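Side-chain contacts in uncharacterized HDOD domain protein (Geobacter sulfurreducens, PDB 3HC1), which is of unknown function but carries an HDOD domain of the HD phosphohydrolase clan and binds two ferric ions: residues D44-I47 / D48-A51; V59-A62 / R63-L67; S81-D84 / A85-L89; A97-T100 / C101-D105. All coordinates share one frame; numbering follows the deposited sequence.

Contact 1: residues D44-I47 / D48-A51; sequences DVAI and DEVA
Val45 reaches forward over the first turn of helix 47-54 and lays its CG1 methyl against Val50, at 4.2 Å from Val50 CG2, the two side chains meeting at roughly a right angle. This is the buried, apolar half of the contact. Ile47 begins it, with Val50 CB drawn in to 3.3 Å from Ile47 O, and helix 82-108 closes the same side, with Arg95 on Val45, Val86 on Ile47 and Ile98 on Val50. The other half faces solvent. There Glu49, its CG set beside its own backbone N (chi1 -67°) and its chain then extended, folds back toward the preceding loop and rests its carboxylate on the Ala46 methyl, with Glu49 OE2 3.4 Å from Ala46 CB; the second oxygen, OE1, stands 4.1 Å from Val45 CG1.

Ala46 occupies the N-cap position, where it has no side-chain acceptor to offer, and its carbonyl O accepts two weak bonds, from Glu49 N at 3.0 Å and Val50 N at 3.4 Å. Regular helical bonding is clear one residue later, where Ala51 N meets Ile47 O at 2.8 Å and 175°. The chemistry is that of a helix start held on one side by Val45, Ile47 and Val50, while the acidic groups of Asp48 and Glu49, near the positive end of the helix dipole, are probably stabilised by it on the exposed side.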
loop_
_atom_site.group_PDB
_atom_site.type_symbol
_atom_site.label_atom_id
_atom_site.label_comp_id
_atom_site.label_asym_id
_atom_site.label_seq_id
_atom_site.Cartn_x
_atom_site.Cartn_y
_atom_site.Cartn_z
ATOM N N ASP A 44 -7.226 13.350 -18.856
ATOM C CA ASP A 44 -8.333 13.480 -19.818
ATOM C C ASP A 44 -8.895 12.152 -20.304
ATOM O O ASP A 44 -9.252 12.028 -21.471
ATOM C CB ASP A 44 -7.895 14.330 -21.018
ATOM C CG ASP A 44 -7.221 15.622 -20.595
ATOM O OD1 ASP A 44 -7.776 16.332 -19.723
ATOM O OD2 ASP A 44 -6.123 15.914 -21.117
ATOM N N VAL A 45 -8.994 11.170 -19.412
ATOM C CA VAL A 45 -9.690 9.924 -19.735
ATOM C C VAL A 45 -11.201 10.110 -19.452
ATOM O O VAL A 45 -11.591 10.800 -18.502
ATOM C CB VAL A 45 -9.103 8.734 -18.960
ATOM C CG1 VAL A 45 -9.824 7.450 -19.326
ATOM C CG2 VAL A 45 -7.592 8.633 -19.229
ATOM N N ALA A 46 -12.039 9.526 -20.307
ATOM C CA ALA A 46 -13.487 9.623 -20.180
ATOM C C ALA A 46 -13.967 8.738 -19.036
ATOM O O ALA A 46 -13.695 7.536 -19.015
ATOM C CB ALA A 46 -14.165 9.215 -21.485
ATOM N N ILE A 47 -14.691 9.339 -18.092
ATOM C CA ILE A 47 -15.126 8.633 -16.886
ATOM C C ILE A 47 -15.997 7.422 -17.245
ATOM O O ILE A 47 -15.843 6.335 -16.668
ATOM C CB ILE A 47 -15.793 9.613 -15.840
ATOM C CG1 ILE A 47 -15.873 8.974 -14.445
ATOM C CG2 ILE A 47 -17.160 10.119 -16.313
ATOM C CD1 ILE A 47 -16.191 9.973 -13.344
ATOM N N ASP A 48 -16.866 7.599 -18.241
ATOM C CA ASP A 48 -17.770 6.543 -18.672
ATOM C C ASP A 48 -17.046 5.365 -19.267
ATOM O O ASP A 48 -17.550 4.255 -19.197
ATOM C CB ASP A 48 -18.804 7.086 -19.656
ATOM C CG ASP A 48 -19.726 8.079 -19.004
ATOM O OD1 ASP A 48 -20.207 7.783 -17.887
ATOM O OD2 ASP A 48 -19.943 9.156 -19.590
ATOM N N GLU A 49 -15.859 5.588 -19.821
ATOM C CA GLU A 49 -15.027 4.464 -20.273
ATOM C C GLU A 49 -14.589 3.645 -19.094
ATOM O O GLU A 49 -14.674 2.414 -19.133
ATOM C CB GLU A 49 -13.818 4.940 -21.058
ATOM C CG GLU A 49 -14.221 5.564 -22.376
ATOM C CD GLU A 49 -13.090 6.284 -23.042
ATOM O OE1 GLU A 49 -11.923 6.084 -22.616
ATOM O OE2 GLU A 49 -13.377 7.050 -23.989
ATOM N N VAL A 50 -14.152 4.328 -18.036
ATOM C CA VAL A 50 -13.751 3.647 -16.790
ATOM C C VAL A 50 -14.962 2.891 -16.183
ATOM O O VAL A 50 -14.882 1.685 -15.865
ATOM C CB VAL A 50 -13.158 4.651 -15.773
ATOM C CG1 VAL A 50 -12.705 3.945 -14.506
ATOM C CG2 VAL A 50 -12.010 5.427 -16.407
ATOM N N ALA A 51 -16.078 3.618 -16.052
ATOM C CA ALA A 51 -17.348 3.077 -15.576
ATOM C C ALA A 51 -17.756 1.845 -16.365
ATOM O O ALA A 51 -18.215 0.843 -15.802
ATOM C CB ALA A 51 -18.455 4.147 -15.695
#

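Contact 2: residues V59-A62 / R63-L67; sequences VLTA and RVVHL
Residues 59-62 and 63-67 are consecutive turns of helix 58-69, and four i to i+4 bonds join them: Arg63 N to Val59 O, Val64 N to Leu60 O at 2.9 Å, Val65 N to Thr61 O, and His66 N to Ala62 O at 3.1 Å. The straightest, at 172°, is that from Val65 N to Thr61 O, so the backbone here is unbroken alpha-helix.

On this frame Val59 and Arg63 run side by side, pointing the same way. The arginine's CG lies beside its own backbone N (chi1 -79°), which carries the extended chain back along the helix past the Val59 carbonyl, with Arg63 CG 3.4 Å from Val59 O. Farther out, Val59 CG1 touches the guanidinium obliquely, 3.8 Å from Arg63 NE and 3.9 Å from Arg63 NH2. The polar end is gripped from helix 82-108: NH1 bonds to the carbonyl O of Cys101 and NH2 forms a salt bridge with Asp105. Replacing Arg63 with an alanine would probably leave the Asp105 carboxylate without this positive partner and uncover the Val59 methyl.

Elsewhere on the helix, Val65 CG2 sits 3.3 Å from Thr61 O, while the Thr61 hydroxyl OG1 bonds to the carbonyl O of Asp57 a turn earlier. Leu60 and Val64 face helix 82-108, Leu60 on Cys101 and Val64 on Ile82. Thus the helix joins its neighbour through two chemistries, aliphatic packing and one arginine whose charge is paired and whose chain is flanked by a valine.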
loop_
_atom_site.group_PDB
_atom_site.type_symbol
_atom_site.label_atom_id
_atom_site.label_comp_id
_atom_site.label_asym_id
_atom_site.label_seq_id
_atom_site.Cartn_x
_atom_site.Cartn_y
_atom_site.Cartn_z
ATOM N N VAL A 59 -20.092 -8.327 -9.141
ATOM C CA VAL A 59 -19.455 -8.420 -7.833
ATOM C C VAL A 59 -18.578 -7.188 -7.632
ATOM O O VAL A 59 -18.702 -6.497 -6.609
ATOM C CB VAL A 59 -18.630 -9.724 -7.679
ATOM C CG1 VAL A 59 -18.056 -9.859 -6.248
ATOM C CG2 VAL A 59 -19.489 -10.949 -8.046
ATOM N N LEU A 60 -17.723 -6.899 -8.616
ATOM C CA LEU A 60 -16.874 -5.708 -8.572
ATOM C C LEU A 60 -17.728 -4.465 -8.451
ATOM O O LEU A 60 -17.438 -3.619 -7.616
ATOM C CB LEU A 60 -15.966 -5.617 -9.796
ATOM C CG LEU A 60 -14.826 -4.610 -9.741
ATOM C CD1 LEU A 60 -13.948 -4.814 -8.475
ATOM C CD2 LEU A 60 -13.994 -4.711 -11.008
ATOM N N THR A 61 -18.802 -4.371 -9.245
ATOM C CA THR A 61 -19.702 -3.194 -9.205
ATOM C C THR A 61 -20.296 -2.917 -7.830
ATOM O O THR A 61 -20.201 -1.809 -7.323
ATOM C CB THR A 61 -20.866 -3.337 -10.222
ATOM O OG1 THR A 61 -20.336 -3.248 -11.551
ATOM C CG2 THR A 61 -21.914 -2.254 -9.998
ATOM N N ALA A 62 -20.911 -3.926 -7.230
ATOM C CA ALA A 62 -21.447 -3.818 -5.869
ATOM C C ALA A 62 -20.384 -3.452 -4.824
ATOM O O ALA A 62 -20.662 -2.721 -3.865
ATOM C CB ALA A 62 -22.150 -5.121 -5.476
ATOM N N ARG A 63 -19.166 -3.968 -4.996
ATOM C CA ARG A 63 -18.070 -3.605 -4.112
ATOM C C ARG A 63 -17.790 -2.119 -4.233
ATOM O O ARG A 63 -17.667 -1.436 -3.214
ATOM C CB ARG A 63 -16.794 -4.394 -4.419
ATOM C CG ARG A 63 -16.743 -5.822 -3.869
ATOM C CD ARG A 63 -15.426 -6.429 -4.261
ATOM N NE ARG A 63 -15.420 -7.880 -4.280
ATOM C CZ ARG A 63 -14.382 -8.604 -4.714
ATOM N NH1 ARG A 63 -13.280 -8.018 -5.172
ATOM N NH2 ARG A 63 -14.446 -9.923 -4.704
ATOM N N VAL A 64 -17.722 -1.621 -5.477
ATOM C CA VAL A 64 -17.411 -0.209 -5.717
ATOM C C VAL A 64 -18.486 0.721 -5.131
ATOM O O VAL A 64 -18.168 1.696 -4.435
ATOM C CB VAL A 64 -17.194 0.088 -7.208
ATOM C CG1 VAL A 64 -17.142 1.600 -7.467
ATOM C CG2 VAL A 64 -15.935 -0.606 -7.698
ATOM N N VAL A 65 -19.750 0.390 -5.364
ATOM C CA VAL A 65 -20.859 1.165 -4.762
ATOM C C VAL A 65 -20.743 1.212 -3.213
ATOM O O VAL A 65 -20.932 2.273 -2.604
ATOM C CB VAL A 65 -22.229 0.632 -5.233
ATOM C CG1 VAL A 65 -23.371 1.439 -4.635
ATOM C CG2 VAL A 65 -22.276 0.683 -6.740
ATOM N N HIS A 66 -20.355 0.088 -2.599
ATOM C CA HIS A 66 -20.149 0.034 -1.143
ATOM C C HIS A 66 -19.025 0.976 -0.656
ATOM O O HIS A 66 -19.201 1.743 0.280
ATOM C CB HIS A 66 -19.903 -1.415 -0.695
ATOM C CG HIS A 66 -19.616 -1.563 0.763
ATOM N ND1 HIS A 66 -20.613 -1.666 1.711
ATOM C CD2 HIS A 66 -18.443 -1.622 1.439
ATOM C CE1 HIS A 66 -20.065 -1.782 2.909
ATOM N NE2 HIS A 66 -18.751 -1.746 2.774
ATOM N N LEU A 67 -17.868 0.917 -1.293
ATOM C CA LEU A 67 -16.750 1.795 -0.899
ATOM C C LEU A 67 -17.121 3.253 -1.184
ATOM O O LEU A 67 -16.838 4.111 -0.378
ATOM C CB LEU A 67 -15.489 1.406 -1.640
ATOM C CG LEU A 67 -14.186 2.108 -1.277
ATOM C CD1 LEU A 67 -13.953 2.076 0.279
ATOM C CD2 LEU A 67 -13.059 1.434 -2.052
#

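Contact 3: residues S81-D84 / A85-L89; sequences SIRD and AVIYL
Asp84, Ala85 and Arg83 bury most of the surface in this first part of helix 82-108, and each does so differently. Asp84 is covered from the next turn through its CB, 3.1 Å from Ala85 N, and its carbonyl O, which accepts from Tyr88 N and lies at the edge of the Tyr88 ring, 3.3 Å from Tyr88 CD1. Its carboxylate meanwhile works backward, to the cap. Ser81, at the N-cap, takes a bond at its OG from Asp84 N (3.1 Å), and in return Ser81 N donates to Asp84 OD2 at 3.2 Å and a nearly straight 175°, meeting that oxygen from above the carboxylate plane, 47° out of it. The reciprocal pair is a capping box; OD2 has a second partner in Ser80 OG, so two bonds hold the carboxylate.

Arg83 bends at its second torsion (chi2 47°), and the bend brings its guanidinium over the following turn. One face is covered by Ile87, whose CG1 stands 3.9 Å above the plane and offset toward the rim, while Val86 CG1 comes to the edge at 3.9 Å from Arg83 NH1. These are van der Waals contacts of aliphatic carbons with a flat cation. Ala85 is the compact member: its CB lies 3.5 Å from Ile82 O and 4.3 Å from Ile82 CD1.

Three elements surround the turn. Helix 47-54 meets it through Leu54 on Ile82 and Asp48 on Arg83; helix 58-69 packs through Ala68 on Ala85 and Leu89; and the preceding loop lays Ile79 against Asp84, Ala85 and Tyr88.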
loop_
_atom_site.group_PDB
_atom_site.type_symbol
_atom_site.label_atom_id
_atom_site.label_comp_id
_atom_site.label_asym_id
_atom_site.label_seq_id
_atom_site.Cartn_x
_atom_site.Cartn_y
_atom_site.Cartn_z
ATOM N N SER A 81 -26.282 3.524 -6.739
ATOM C CA SER A 81 -25.863 2.971 -8.014
ATOM C C SER A 81 -24.428 3.367 -8.338
ATOM O O SER A 81 -23.850 4.287 -7.739
ATOM C CB SER A 81 -26.778 3.474 -9.130
ATOM O OG SER A 81 -26.705 4.887 -9.245
ATOM N N ILE A 82 -23.871 2.650 -9.306
ATOM C CA ILE A 82 -22.627 3.019 -9.952
ATOM C C ILE A 82 -22.708 4.383 -10.688
ATOM O O ILE A 82 -21.726 5.152 -10.732
ATOM C CB ILE A 82 -22.199 1.894 -10.910
ATOM C CG1 ILE A 82 -20.722 2.023 -11.233
ATOM C CG2 ILE A 82 -23.131 1.805 -12.147
ATOM C CD1 ILE A 82 -19.824 1.774 -9.988
ATOM N N ARG A 83 -23.876 4.691 -11.246
ATOM C CA ARG A 83 -24.092 6.001 -11.853
ATOM C C ARG A 83 -23.874 7.131 -10.808
ATOM O O ARG A 83 -23.202 8.135 -11.091
ATOM C CB ARG A 83 -25.489 6.042 -12.507
ATOM C CG ARG A 83 -25.842 7.362 -13.202
ATOM C CD ARG A 83 -24.723 7.866 -14.111
ATOM N NE ARG A 83 -25.137 8.991 -14.951
ATOM C CZ ARG A 83 -24.301 9.777 -15.629
ATOM N NH1 ARG A 83 -22.983 9.578 -15.566
ATOM N NH2 ARG A 83 -24.777 10.775 -16.367
ATOM N N ASP A 84 -24.399 6.931 -9.594
ATOM C CA ASP A 84 -24.160 7.837 -8.471
ATOM C C ASP A 84 -22.658 7.968 -8.179
ATOM O O ASP A 84 -22.156 9.072 -7.948
ATOM C CB ASP A 84 -24.836 7.336 -7.171
ATOM C CG ASP A 84 -26.370 7.402 -7.196
ATOM O OD1 ASP A 84 -26.957 8.232 -7.937
ATOM O OD2 ASP A 84 -26.983 6.626 -6.417
ATOM N N ALA A 85 -21.957 6.834 -8.139
ATOM C CA ALA A 85 -20.539 6.824 -7.823
ATOM C C ALA A 85 -19.799 7.665 -8.880
ATOM O O ALA A 85 -19.059 8.568 -8.543
ATOM C CB ALA A 85 -20.015 5.391 -7.745
ATOM N N VAL A 86 -20.081 7.433 -10.152
ATOM C CA VAL A 86 -19.439 8.206 -11.232
ATOM C C VAL A 86 -19.613 9.736 -11.073
ATOM O O VAL A 86 -18.641 10.516 -11.139
ATOM C CB VAL A 86 -19.961 7.740 -12.593
ATOM C CG1 VAL A 86 -19.668 8.784 -13.717
ATOM C CG2 VAL A 86 -19.391 6.347 -12.902
ATOM N N ILE A 87 -20.856 10.131 -10.822
ATOM C CA ILE A 87 -21.233 11.533 -10.734
ATOM C C ILE A 87 -20.577 12.129 -9.518
ATOM O O ILE A 87 -20.050 13.231 -9.604
ATOM C CB ILE A 87 -22.773 11.721 -10.636
ATOM C CG1 ILE A 87 -23.470 11.287 -11.929
ATOM C CG2 ILE A 87 -23.137 13.171 -10.367
ATOM C CD1 ILE A 87 -24.984 11.181 -11.779
ATOM N N TYR A 88 -20.580 11.391 -8.406
ATOM C CA TYR A 88 -20.163 11.947 -7.128
ATOM C C TYR A 88 -18.685 11.809 -6.825
ATOM O O TYR A 88 -18.113 12.721 -6.252
ATOM C CB TYR A 88 -21.057 11.435 -5.976
ATOM C CG TYR A 88 -22.411 12.168 -5.971
ATOM C CD1 TYR A 88 -23.353 11.943 -6.986
ATOM C CD2 TYR A 88 -22.709 13.151 -5.002
ATOM C CE1 TYR A 88 -24.564 12.625 -7.002
ATOM C CE2 TYR A 88 -23.925 13.839 -5.012
ATOM C CZ TYR A 88 -24.851 13.568 -6.016
ATOM O OH TYR A 88 -26.064 14.245 -6.090
ATOM N N LEU A 89 -18.045 10.721 -7.231
ATOM C CA LEU A 89 -16.613 10.533 -6.938
ATOM C C LEU A 89 -15.707 11.284 -7.908
ATOM O O LEU A 89 -14.659 11.782 -7.519
ATOM C CB LEU A 89 -16.234 9.050 -6.957
ATOM C CG LEU A 89 -16.364 8.201 -5.682
ATOM C CD1 LEU A 89 -17.716 8.308 -5.007
ATOM C CD2 LEU A 89 -16.062 6.725 -6.011
#

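Contact 4: residues A97-T100 / C101-D105; sequences AIFT and CAIVD
The Phe99 ring meets Ile103 at a slant, neither squarely over a face nor at the edge, with Phe99 CE2 4.3 Å from Ile103 CG2. This i to i+4 aromatic-aliphatic pair lies within helix 82-108 of the all-helical HDOD domain. Around the ring the neighbouring elements supply the rest of its surroundings: Val147 and Leu150 from helix 142-150, Val33 from helix 31-39, and Leu151 in a loop.

The backbone bonds show where the helix is less regular. Cys101 N to Ala97 O and Ile103 N to Phe99 O are both 2.9 Å, but Ala102 N divides itself between Ile98 O and, weakly, Phe99 O, and Val104 N reaches Thr100 O only by a weak bond at 133°. Ile103 keeps its CG2 between its backbone N and carbonyl carbon, and this methyl lies close to the carbonyl oxygens of both Phe99 and Thr100, 3.3 Å from Phe99 O.

The Thr100 hydroxyl is buried but satisfied, since its OG1 bonds both to the Glu96 carbonyl and to the hydroxyl of Tyr146, tying the helix to helix 142-150. The thiol of Cys101 stays near the backbone of the preceding turn: its SG lies beside its own backbone N (chi1 -66°), and Cys101 SG comes to 3.2 Å from Ala97 O.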
loop_
_atom_site.group_PDB
_atom_site.type_symbol
_atom_site.label_atom_id
_atom_site.label_comp_id
_atom_site.label_asym_id
_atom_site.label_seq_id
_atom_site.Cartn_x
_atom_site.Cartn_y
_atom_site.Cartn_z
ATOM N N ALA A 97 -11.251 3.733 -6.175
ATOM C CA ALA A 97 -12.219 2.785 -5.606
ATOM C C ALA A 97 -12.193 1.448 -6.378
ATOM O O ALA A 97 -12.249 0.359 -5.778
ATOM C CB ALA A 97 -13.625 3.386 -5.601
ATOM N N ILE A 98 -12.147 1.533 -7.704
ATOM C CA ILE A 98 -12.083 0.321 -8.560
ATOM C C ILE A 98 -10.786 -0.487 -8.279
ATOM O O ILE A 98 -10.814 -1.721 -8.082
ATOM C CB ILE A 98 -12.208 0.669 -10.079
ATOM C CG1 ILE A 98 -13.621 1.210 -10.391
ATOM C CG2 ILE A 98 -11.969 -0.568 -10.917
ATOM C CD1 ILE A 98 -13.833 1.640 -11.828
ATOM N N PHE A 99 -9.673 0.232 -8.257
ATOM C CA PHE A 99 -8.403 -0.375 -7.952
ATOM C C PHE A 99 -8.472 -1.170 -6.636
ATOM O O PHE A 99 -8.061 -2.320 -6.579
ATOM C CB PHE A 99 -7.315 0.693 -7.868
ATOM C CG PHE A 99 -5.967 0.139 -7.585
ATOM C CD1 PHE A 99 -5.165 -0.303 -8.623
ATOM C CD2 PHE A 99 -5.501 0.055 -6.289
ATOM C CE1 PHE A 99 -3.914 -0.826 -8.362
ATOM C CE2 PHE A 99 -4.237 -0.476 -6.028
ATOM C CZ PHE A 99 -3.463 -0.906 -7.072
ATOM N N THR A 100 -9.037 -0.537 -5.616
ATOM C CA THR A 100 -9.170 -1.112 -4.269
ATOM C C THR A 100 -10.060 -2.347 -4.266
ATOM O O THR A 100 -9.739 -3.361 -3.644
ATOM C CB THR A 100 -9.707 -0.015 -3.296
ATOM O OG1 THR A 100 -8.762 1.070 -3.294
ATOM C CG2 THR A 100 -9.901 -0.534 -1.881
ATOM N N CYS A 101 -11.192 -2.252 -4.967
ATOM C CA CYS A 101 -12.165 -3.331 -4.962
ATOM C C CYS A 101 -11.739 -4.495 -5.776
ATOM O O CYS A 101 -12.195 -5.577 -5.507
ATOM C CB CYS A 101 -13.538 -2.851 -5.427
ATOM S SG CYS A 101 -14.197 -1.676 -4.242
ATOM N N ALA A 102 -10.831 -4.278 -6.724
ATOM C CA ALA A 102 -10.280 -5.370 -7.538
ATOM C C ALA A 102 -9.057 -5.980 -6.862
ATOM O O ALA A 102 -8.893 -7.176 -6.890
ATOM C CB ALA A 102 -9.903 -4.891 -8.969
ATOM N N ILE A 103 -8.202 -5.160 -6.268
ATOM C CA ILE A 103 -6.970 -5.672 -5.678
ATOM C C ILE A 103 -7.292 -6.545 -4.413
ATOM O O ILE A 103 -6.481 -7.360 -4.000
ATOM C CB ILE A 103 -5.992 -4.545 -5.394
ATOM C CG1 ILE A 103 -4.542 -5.069 -5.269
ATOM C CG2 ILE A 103 -6.383 -3.734 -4.181
ATOM C CD1 ILE A 103 -3.906 -5.327 -6.592
ATOM N N VAL A 104 -8.463 -6.361 -3.812
ATOM C CA VAL A 104 -8.785 -7.097 -2.587
ATOM C C VAL A 104 -8.770 -8.630 -2.832
ATOM O O VAL A 104 -8.413 -9.384 -1.942
ATOM C CB VAL A 104 -10.045 -6.616 -1.896
ATOM C CG1 VAL A 104 -11.299 -6.891 -2.761
ATOM C CG2 VAL A 104 -10.153 -7.256 -0.481
ATOM N N ASP A 105 -9.079 -9.080 -4.046
ATOM C CA ASP A 105 -8.993 -10.519 -4.355
ATOM C C ASP A 105 -7.592 -11.097 -4.183
ATOM O O ASP A 105 -7.442 -12.226 -3.766
ATOM C CB ASP A 105 -9.496 -10.821 -5.779
ATOM C CG ASP A 105 -10.970 -10.579 -5.926
ATOM O OD1 ASP A 105 -11.710 -10.803 -4.952
ATOM O OD2 ASP A 105 -11.391 -10.134 -7.012
#

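In the fold
The four contacts lie on or at the start of three helices of one HDOD domain, and helix 82-108, which carries contacts 3 and 4, is the common partner. Contact 1 touches both: for example, Ile47 CD1 lies 3.3 Å from Val86 O of contact 3, and Val50 CG1 3.7 Å from Ile98 CD1 of contact 4. Contacts 2 and 4, centres about 9 Å apart, share the polar link, Arg63 NH2 to Asp105 OD1 at 2.9 Å, close to a glycerol; contacts 1 and 2 do not touch. Contact 4 comes nearest the di-iron site, the Phe99 side chain being about 10 Å from that of iron ligand His152. Contacts 1 to 3 lie away from the metals.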